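Local coordinates for alcohol dehydrogenase (Thermus sp., PDB 4CPD), which probably oxidises alcohols with NAD+ as a zinc-containing member of the medium-chain dehydrogenase/reductase family, at residues D79-P84 / V133-L138. Sequence-based numbering, arbitrary orientation.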
loop_
_atom_site.group_PDB
_atom_site.type_symbol
_atom_site.label_atom_id
_atom_site.label_comp_id
_atom_site.label_asym_id
_atom_site.label_seq_id
_atom_site.Cartn_x
_atom_site.Cartn_y
_atom_site.Cartn_z
ATOM N N ASP A 79 -25.481 3.899 -30.702
ATOM C CA ASP A 79 -24.343 4.389 -29.947
ATOM C C ASP A 79 -23.148 3.449 -29.860
ATOM O O ASP A 79 -23.283 2.279 -29.520
ATOM C CB ASP A 79 -24.793 4.771 -28.532
ATOM C CG ASP A 79 -25.693 6.003 -28.500
ATOM O OD1 ASP A 79 -25.897 6.653 -29.555
ATOM O OD2 ASP A 79 -26.179 6.325 -27.392
ATOM N N TRP A 80 -21.980 4.005 -30.177
ATOM C CA TRP A 80 -20.711 3.330 -30.008
ATOM C C TRP A 80 -20.344 3.328 -28.533
ATOM O O TRP A 80 -20.373 4.368 -27.874
ATOM C CB TRP A 80 -19.607 4.022 -30.813
ATOM C CG TRP A 80 -19.640 3.645 -32.249
ATOM C CD1 TRP A 80 -20.308 4.289 -33.238
ATOM C CD2 TRP A 80 -19.007 2.517 -32.863
ATOM N NE1 TRP A 80 -20.136 3.633 -34.427
ATOM C CE2 TRP A 80 -19.340 2.541 -34.226
ATOM C CE3 TRP A 80 -18.199 1.497 -32.397
ATOM C CZ2 TRP A 80 -18.886 1.582 -35.129
ATOM C CZ3 TRP A 80 -17.744 0.553 -33.301
ATOM C CH2 TRP A 80 -18.094 0.603 -34.649
ATOM N N VAL A 81 -19.996 2.155 -28.022
ATOM C CA VAL A 81 -19.694 2.018 -26.610
ATOM C C VAL A 81 -18.520 1.087 -26.338
ATOM O O VAL A 81 -18.133 0.241 -27.161
ATOM C CB VAL A 81 -20.887 1.492 -25.795
ATOM C CG1 VAL A 81 -22.036 2.489 -25.817
ATOM C CG2 VAL A 81 -21.311 0.104 -26.291
ATOM N N VAL A 82 -17.964 1.285 -25.153
ATOM C CA VAL A 82 -16.987 0.415 -24.602
ATOM C C VAL A 82 -17.318 0.228 -23.090
ATOM O O VAL A 82 -18.092 0.993 -22.488
ATOM C CB VAL A 82 -15.615 0.995 -24.842
ATOM C CG1 VAL A 82 -15.345 2.117 -23.865
ATOM C CG2 VAL A 82 -14.548 -0.079 -24.685
ATOM N N GLY A 83 -16.789 -0.816 -22.478
ATOM C CA GLY A 83 -17.114 -1.078 -21.073
ATOM C C GLY A 83 -15.988 -1.803 -20.393
ATOM O O GLY A 83 -15.196 -2.461 -21.060
ATOM N N PRO A 84 -15.898 -1.673 -19.070
ATOM C CA PRO A 84 -14.962 -2.460 -18.272
ATOM C C PRO A 84 -15.143 -3.966 -18.450
ATOM O O PRO A 84 -16.248 -4.441 -18.635
ATOM C CB PRO A 84 -15.332 -2.097 -16.846
ATOM C CG PRO A 84 -15.901 -0.735 -16.958
ATOM C CD PRO A 84 -16.688 -0.764 -18.228
ATOM N N VAL A 133 -24.047 1.478 -15.346
ATOM C CA VAL A 133 -22.766 1.484 -14.655
ATOM C C VAL A 133 -21.624 1.004 -15.554
ATOM O O VAL A 133 -20.508 1.528 -15.494
ATOM C CB VAL A 133 -22.857 0.536 -13.444
ATOM C CG1 VAL A 133 -21.512 0.334 -12.783
ATOM C CG2 VAL A 133 -23.877 1.057 -12.448
ATOM N N ASN A 134 -21.900 -0.015 -16.359
ATOM C CA ASN A 134 -20.856 -0.771 -17.035
ATOM C C ASN A 134 -20.543 -0.419 -18.484
ATOM O O ASN A 134 -19.793 -1.157 -19.127
ATOM C CB ASN A 134 -21.228 -2.239 -16.949
ATOM C CG ASN A 134 -21.355 -2.705 -15.519
ATOM O OD1 ASN A 134 -22.415 -3.130 -15.053
ATOM N ND2 ASN A 134 -20.264 -2.625 -14.814
ATOM N N LEU A 135 -21.093 0.691 -18.999
ATOM C CA LEU A 135 -20.771 1.133 -20.372
ATOM C C LEU A 135 -20.435 2.612 -20.445
ATOM O O LEU A 135 -20.861 3.412 -19.593
ATOM C CB LEU A 135 -21.932 0.875 -21.324
ATOM C CG LEU A 135 -22.246 -0.546 -21.787
ATOM C CD1 LEU A 135 -23.364 -0.568 -22.827
ATOM C CD2 LEU A 135 -21.007 -1.237 -22.334
ATOM N N ARG A 136 -19.658 2.971 -21.476
ATOM C CA ARG A 136 -19.446 4.380 -21.830
ATOM C C ARG A 136 -19.608 4.604 -23.323
ATOM O O ARG A 136 -19.063 3.831 -24.131
ATOM C CB ARG A 136 -18.060 4.856 -21.407
ATOM C CG ARG A 136 -17.824 4.866 -19.917
ATOM C CD ARG A 136 -18.732 5.855 -19.227
ATOM N NE ARG A 136 -18.378 6.023 -17.827
ATOM C CZ ARG A 136 -18.621 5.133 -16.860
ATOM N NH1 ARG A 136 -19.211 3.977 -17.096
ATOM N NH2 ARG A 136 -18.258 5.413 -15.629
ATOM N N LYS A 137 -20.374 5.655 -23.658
ATOM C CA LYS A 137 -20.415 6.210 -25.009
ATOM C C LYS A 137 -19.011 6.601 -25.373
ATOM O O LYS A 137 -18.304 7.117 -24.532
ATOM C CB LYS A 137 -21.280 7.468 -25.065
ATOM C CG LYS A 137 -22.752 7.252 -25.403
ATOM C CD LYS A 137 -23.384 8.521 -26.001
ATOM C CE LYS A 137 -22.988 8.742 -27.476
ATOM N NZ LYS A 137 -24.000 9.513 -28.276
ATOM N N LEU A 138 -18.598 6.332 -26.604
ATOM C CA LEU A 138 -17.335 6.861 -27.136
ATOM C C LEU A 138 -17.450 8.344 -27.405
ATOM O O LEU A 138 -18.467 8.811 -27.923
ATOM C CB LEU A 138 -16.930 6.166 -28.431
ATOM C CG LEU A 138 -16.068 4.927 -28.233
ATOM C CD1 LEU A 138 -16.726 3.928 -27.306
ATOM C CD2 LEU A 138 -15.748 4.261 -29.551
HETATM O O HOH W 1 -18.917 -3.444 -19.172
#
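Val82 and Arg136 form the hydrogen-bonded pair of a short antiparallel ladder that joins strand 80-82 to strand 136-137 at the margin of the GroES-like domain's sheet. Arg136 N donates to Val82 O at 2.7 Å, and Val82 N returns a bond to Arg136 O; beyond them Leu138 N donates to Trp80 O at 2.9 Å. Packing is close on both faces of this ladder. Leu138 lays CD1 against the Val81 backbone, 3.5 Å from Val81 C, and the same CD1 lies 4.0 Å from Val82 CB, while on the other face Val81 CG2 meets Leu135 CD1, beside Val65 and Leu75. The looser side belongs to exposed Lys137, whose chain bends at chi3 (77°) and runs over the carboxylate of Asp79; their salt bridge is long, OD1 to NZ 3.7 Å, and Asp79 OD2 is held more firmly by Gln76 N. Replacing Asp79 by an alanine is likely to leave the Lys137 ammonium without this carboxylate and Gln76 N without its side-chain acceptor. Arg136 NH1 folds back onto Val133 O and Leu135 O, while its NE pairs with Asp300. Backbone bonds and apolar contacts thus carry the pairing, with charge a peripheral supplement.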